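ORF007 (Staphylococcus phage 2638A, PDB 7AQH) degrades host peptidoglycan as a phage endolysin to bring about cell lysis, the part crystallised here being its C-terminal SH3b cell wall-binding domain. Local coordinates at residues Val54-Asp58 with Gly59-Val63. Residues are numbered along the deposited sequence; the frame is centred on the assembly and turned at random.
Sequences VQKFD and GHVWV
Phe57 and His60 close a tight hairpin through two backbone bonds, Phe57 N to His60 O at 2.9 Å and His60 N to Phe57 O at 3.0 Å. Phe57 O has a second donor in the indole of Trp62, whose NE1 lies 2.8 Å away with the oxygen close to the ring plane. The two N-H groups arrive from opposite faces of the carbonyl plane, so both can share one acceptor and the indole N-H of the buried Trp62 is satisfied. With CG beside its own backbone N (chi1 -56°), Trp62 swings its ring back along the hairpin to reach that carbonyl. At the turn, Asp58 O takes a fairly straight bond from His60 ND1 at 2.9 Å, almost in the imidazole plane, which fixes the rotation of the ring and places the proton on ND1. The Asp58 carboxylate is held through OD2 by the backbone N of Thr35. Farther from the turn, Gln55 and Trp62 form the next hydrogen-bonded pair, with Gln55 N donating to Trp62 O at 2.7 Å and Trp62 N to Gln55 O. The Gln55 chain bends at chi2 (82°) and lays OE1 against Trp62 CB at 3.5 Å, while NE2 donates to Ser64 OG. On the face carrying Val54, Lys56, Val61 and Val63, the side chains meet through their carbons: Val54 CG1 meets Val61 CG1 at 3.7 Å, and Lys56 CG lies alongside Val61 CG2. This is a β-hairpin with a two-residue loop, Asp58-Gly59, in a type I' turn from Phe57 to His60, joining strands 53-57 and 60-66 within the antiparallel β-sheet of the SH3b domain.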
loop_
_atom_site.group_PDB
_atom_site.type_symbol
_atom_site.label_atom_id
_atom_site.label_comp_id
_atom_site.label_asym_id
_atom_site.label_seq_id
_atom_site.Cartn_x
_atom_site.Cartn_y
_atom_site.Cartn_z
ATOM N N VAL A 54 -2.475 3.473 -6.082
ATOM C CA VAL A 54 -2.876 2.231 -5.434
ATOM C C VAL A 54 -2.376 1.068 -6.275
ATOM O O VAL A 54 -2.431 1.114 -7.509
ATOM C CB VAL A 54 -4.405 2.151 -5.243
ATOM C CG1 VAL A 54 -4.777 0.892 -4.478
ATOM C CG2 VAL A 54 -4.917 3.389 -4.524
ATOM N N GLN A 55 -1.890 0.024 -5.607
ATOM C CA GLN A 55 -1.371 -1.152 -6.287
ATOM C C GLN A 55 -1.991 -2.414 -5.706
ATOM O O GLN A 55 -2.418 -2.446 -4.548
ATOM C CB GLN A 55 0.160 -1.237 -6.185
ATOM C CG GLN A 55 0.894 -0.021 -6.731
ATOM C CD GLN A 55 0.952 1.122 -5.738
ATOM O OE1 GLN A 55 0.746 0.929 -4.540
ATOM N NE2 GLN A 55 1.236 2.321 -6.232
ATOM N N LYS A 56 -2.035 -3.457 -6.533
ATOM C CA LYS A 56 -2.489 -4.783 -6.127
ATOM C C LYS A 56 -1.402 -5.774 -6.516
ATOM O O LYS A 56 -1.160 -5.998 -7.707
ATOM C CB LYS A 56 -3.823 -5.145 -6.781
ATOM C CG LYS A 56 -5.005 -4.332 -6.282
ATOM C CD LYS A 56 -6.304 -4.800 -6.923
ATOM C CE LYS A 56 -6.237 -4.713 -8.439
ATOM N NZ LYS A 56 -7.522 -5.115 -9.077
ATOM N N PHE A 57 -0.748 -6.362 -5.518
ATOM C CA PHE A 57 0.392 -7.232 -5.765
ATOM C C PHE A 57 0.745 -7.962 -4.479
ATOM O O PHE A 57 0.462 -7.477 -3.380
ATOM C CB PHE A 57 1.602 -6.437 -6.271
ATOM C CG PHE A 57 2.705 -7.293 -6.819
ATOM C CD1 PHE A 57 3.867 -7.497 -6.091
ATOM C CD2 PHE A 57 2.579 -7.903 -8.055
ATOM C CE1 PHE A 57 4.884 -8.287 -6.590
ATOM C CE2 PHE A 57 3.594 -8.695 -8.559
ATOM C CZ PHE A 57 4.747 -8.887 -7.826
ATOM N N ASP A 58 1.367 -9.128 -4.634
ATOM C CA ASP A 58 1.829 -9.932 -3.506
ATOM C C ASP A 58 0.702 -10.165 -2.501
ATOM O O ASP A 58 0.872 -10.024 -1.288
ATOM C CB ASP A 58 3.042 -9.282 -2.839
ATOM C CG ASP A 58 3.689 -10.179 -1.800
ATOM O OD1 ASP A 58 4.067 -11.318 -2.150
ATOM O OD2 ASP A 58 3.826 -9.744 -0.638
ATOM N N GLY A 59 -0.469 -10.522 -3.025
ATOM C CA GLY A 59 -1.591 -10.861 -2.174
ATOM C C GLY A 59 -2.139 -9.731 -1.334
ATOM O O GLY A 59 -2.853 -9.989 -0.362
ATOM N N HIS A 60 -1.830 -8.481 -1.676
ATOM C CA HIS A 60 -2.298 -7.340 -0.903
ATOM C C HIS A 60 -2.627 -6.184 -1.835
ATOM O O HIS A 60 -2.169 -6.127 -2.979
ATOM C CB HIS A 60 -1.253 -6.884 0.126
ATOM C CG HIS A 60 -1.045 -7.848 1.252
ATOM N ND1 HIS A 60 -0.229 -8.953 1.143
ATOM C CD2 HIS A 60 -1.542 -7.868 2.511
ATOM C CE1 HIS A 60 -0.234 -9.614 2.287
ATOM N NE2 HIS A 60 -1.023 -8.978 3.132
ATOM N N VAL A 61 -3.432 -5.256 -1.323
ATOM C CA VAL A 61 -3.670 -3.968 -1.962
ATOM C C VAL A 61 -2.773 -2.941 -1.289
ATOM O O VAL A 61 -2.727 -2.861 -0.055
ATOM C CB VAL A 61 -5.150 -3.560 -1.867
ATOM C CG1 VAL A 61 -5.367 -2.200 -2.514
ATOM C CG2 VAL A 61 -6.032 -4.613 -2.519
ATOM N N TRP A 62 -2.061 -2.156 -2.091
ATOM C CA TRP A 62 -1.073 -1.222 -1.578
ATOM C C TRP A 62 -1.431 0.205 -1.969
ATOM O O TRP A 62 -2.127 0.449 -2.958
ATOM C CB TRP A 62 0.333 -1.554 -2.100
ATOM C CG TRP A 62 0.783 -2.956 -1.811
ATOM C CD1 TRP A 62 0.285 -4.105 -2.354
ATOM C CD2 TRP A 62 1.823 -3.358 -0.910
ATOM N NE1 TRP A 62 0.950 -5.196 -1.850
ATOM C CE2 TRP A 62 1.898 -4.765 -0.961
ATOM C CE3 TRP A 62 2.697 -2.666 -0.067
ATOM C CZ2 TRP A 62 2.812 -5.491 -0.200
ATOM C CZ3 TRP A 62 3.603 -3.389 0.688
ATOM C CH2 TRP A 62 3.653 -4.787 0.617
ATOM N N VAL A 63 -0.945 1.149 -1.168
ATOM C CA VAL A 63 -0.986 2.568 -1.493
ATOM C C VAL A 63 0.435 3.103 -1.409
ATOM O O VAL A 63 1.214 2.684 -0.545
ATOM C CB VAL A 63 -1.923 3.355 -0.552
ATOM C CG1 VAL A 63 -3.324 2.763 -0.581
ATOM C CG2 VAL A 63 -1.367 3.368 0.864
#